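Side-chain contact in glutathione S-transferase omega-like 2 (PDB 5LKB), which acts as a glutathione-dependent thiol transferase and dehydroascorbate reductase and reacts with glutathionyl-(hydro)quinones: residues Asn212-Asp217 with Asp247-Ile252. Sequence-based numbering, arbitrary orientation.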
loop_
_atom_site.group_PDB
_atom_site.type_symbol
_atom_site.label_atom_id
_atom_site.label_comp_id
_atom_site.label_asym_id
_atom_site.label_seq_id
_atom_site.Cartn_x
_atom_site.Cartn_y
_atom_site.Cartn_z
ATOM N N ASN A 212 0.753 -16.634 22.022
ATOM C CA ASN A 212 -0.557 -16.516 21.379
ATOM C C ASN A 212 -1.338 -15.321 21.888
ATOM O O ASN A 212 -2.036 -14.659 21.123
ATOM C CB ASN A 212 -1.432 -17.763 21.635
ATOM C CG ASN A 212 -1.127 -18.952 20.738
ATOM O OD1 ASN A 212 -0.254 -18.940 19.846
ATOM N ND2 ASN A 212 -1.824 -20.065 21.052
ATOM N N SER A 213 -1.276 -15.035 23.199
ATOM C CA SER A 213 -2.085 -13.973 23.771
ATOM C C SER A 213 -1.739 -12.601 23.171
ATOM O O SER A 213 -2.650 -11.856 22.794
ATOM C CB SER A 213 -1.944 -13.948 25.309
ATOM O OG SER A 213 -2.817 -12.973 25.817
ATOM N N TRP A 214 -0.456 -12.239 23.168
ATOM C CA TRP A 214 -0.109 -10.908 22.628
ATOM C C TRP A 214 -0.100 -10.907 21.113
ATOM O O TRP A 214 -0.351 -9.849 20.515
ATOM C CB TRP A 214 1.212 -10.363 23.203
ATOM C CG TRP A 214 2.453 -11.139 23.008
ATOM C CD1 TRP A 214 2.996 -12.062 23.881
ATOM C CD2 TRP A 214 3.371 -11.051 21.920
ATOM N NE1 TRP A 214 4.164 -12.543 23.395
ATOM C CE2 TRP A 214 4.441 -11.924 22.196
ATOM C CE3 TRP A 214 3.414 -10.290 20.738
ATOM C CZ2 TRP A 214 5.519 -12.115 21.315
ATOM C CZ3 TRP A 214 4.490 -10.472 19.874
ATOM C CH2 TRP A 214 5.544 -11.334 20.167
ATOM N N VAL A 215 0.227 -12.023 20.466
ATOM C CA VAL A 215 0.103 -12.058 19.010
ATOM C C VAL A 215 -1.349 -11.882 18.609
ATOM O O VAL A 215 -1.659 -11.187 17.633
ATOM C CB VAL A 215 0.736 -13.346 18.439
ATOM C CG1 VAL A 215 0.342 -13.555 16.970
ATOM C CG2 VAL A 215 2.202 -13.289 18.608
ATOM N N TYR A 216 -2.290 -12.448 19.372
ATOM C CA TYR A 216 -3.695 -12.221 19.053
ATOM C C TYR A 216 -4.056 -10.740 19.077
ATOM O O TYR A 216 -4.630 -10.200 18.116
ATOM C CB TYR A 216 -4.615 -13.026 19.978
ATOM C CG TYR A 216 -6.048 -12.614 19.780
ATOM C CD1 TYR A 216 -6.791 -13.077 18.712
ATOM C CD2 TYR A 216 -6.653 -11.637 20.599
ATOM C CE1 TYR A 216 -8.047 -12.663 18.472
ATOM C CE2 TYR A 216 -7.938 -11.208 20.380
ATOM C CZ TYR A 216 -8.648 -11.700 19.299
ATOM O OH TYR A 216 -9.905 -11.293 19.025
ATOM N N ASP A 217 -3.779 -10.066 20.187
ATOM C CA ASP A 217 -4.289 -8.725 20.341
ATOM C C ASP A 217 -3.608 -7.766 19.389
ATOM O O ASP A 217 -4.243 -6.815 18.924
ATOM C CB ASP A 217 -4.094 -8.221 21.766
ATOM C CG ASP A 217 -5.137 -8.804 22.736
ATOM O OD1 ASP A 217 -6.357 -8.855 22.421
ATOM O OD2 ASP A 217 -4.695 -9.229 23.828
ATOM N N ASP A 247 8.006 -6.152 15.666
ATOM C CA ASP A 247 9.372 -6.002 16.138
ATOM C C ASP A 247 9.696 -7.034 17.214
ATOM O O ASP A 247 10.787 -7.604 17.193
ATOM C CB ASP A 247 9.596 -4.596 16.678
ATOM C CG ASP A 247 9.567 -3.544 15.581
ATOM O OD1 ASP A 247 9.719 -3.901 14.390
ATOM O OD2 ASP A 247 9.479 -2.366 15.981
ATOM N N LYS A 248 8.735 -7.308 18.096
ATOM C CA LYS A 248 8.926 -8.319 19.157
ATOM C C LYS A 248 9.119 -9.714 18.568
ATOM O O LYS A 248 10.046 -10.444 18.972
ATOM C CB LYS A 248 7.768 -8.284 20.155
ATOM C CG LYS A 248 7.784 -7.018 20.983
ATOM C CD LYS A 248 6.725 -6.995 22.066
ATOM C CE LYS A 248 6.545 -5.591 22.626
ATOM N NZ LYS A 248 5.610 -5.703 23.827
ATOM N N VAL A 249 8.279 -10.081 17.588
ATOM C CA VAL A 249 8.404 -11.376 16.922
ATOM C C VAL A 249 9.736 -11.489 16.207
ATOM O O VAL A 249 10.405 -12.521 16.256
ATOM C CB VAL A 249 7.226 -11.605 15.960
ATOM C CG1 VAL A 249 7.424 -12.932 15.159
ATOM C CG2 VAL A 249 5.943 -11.591 16.679
ATOM N N GLU A 250 10.103 -10.435 15.441
ATOM C CA GLU A 250 11.354 -10.409 14.709
ATOM C C GLU A 250 12.574 -10.633 15.623
ATOM O O GLU A 250 13.517 -11.328 15.225
ATOM C CB GLU A 250 11.465 -9.066 13.958
ATOM C CG GLU A 250 12.710 -8.871 13.145
ATOM C CD GLU A 250 12.755 -9.682 11.841
ATOM O OE1 GLU A 250 11.733 -10.334 11.457
ATOM O OE2 GLU A 250 13.847 -9.734 11.222
ATOM N N LYS A 251 12.569 -9.994 16.806
ATOM C CA LYS A 251 13.625 -10.174 17.817
ATOM C C LYS A 251 13.707 -11.628 18.287
ATOM O O LYS A 251 14.795 -12.227 18.303
ATOM C CB LYS A 251 13.378 -9.211 18.990
ATOM C CG LYS A 251 14.336 -9.386 20.171
ATOM C CD LYS A 251 15.770 -9.152 19.798
ATOM C CE LYS A 251 16.691 -9.166 21.070
ATOM N NZ LYS A 251 18.099 -9.566 20.710
ATOM N N ILE A 252 12.561 -12.230 18.565
ATOM C CA ILE A 252 12.526 -13.623 18.988
ATOM C C ILE A 252 13.160 -14.502 17.933
ATOM O O ILE A 252 14.001 -15.366 18.222
ATOM C CB ILE A 252 11.083 -14.055 19.263
ATOM C CG1 ILE A 252 10.589 -13.480 20.594
ATOM C CG2 ILE A 252 10.943 -15.614 19.297
ATOM C CD1 ILE A 252 9.108 -13.662 20.815
#
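The indole of Trp214 reaches across from its helix, and the outer atoms of its six-membered ring meet Lys248, Val249 and Ile252. Packing is tightest at CH2 of Trp214, which lies 3.5 Å from CG2 of Val249 and 3.8 Å from CB of Lys248, both approaching the ring obliquely. Ile252 arrives at the ring's edge, its CD1 near the indole plane and 3.9 Å from CZ2 of Trp214; with CG1 anti to its carbonyl carbon (chi1 -75°), the extended branch faces the tryptophan. Val215, from the same helix as the indole, covers part of one ring face with CG2. The looser, solvent side belongs to Lys248: only the root of this exposed side chain touches the ring, and its extended chain carries the ammonium away. No hydrogen bond crosses the contact. Replacing Trp214 with an alanine would probably open a gap between the helices and leave the Val249 and Ile252 methyls without their aromatic partner. The segment axes come no nearer than 11.8 Å and run roughly antiparallel, at 141°. In this helical GST C-terminal domain the indole thus bridges helices 205-220 and 232-264, while Val249 also packs on Leu290 of helix 285-304 and Ile319 of helix 317-329.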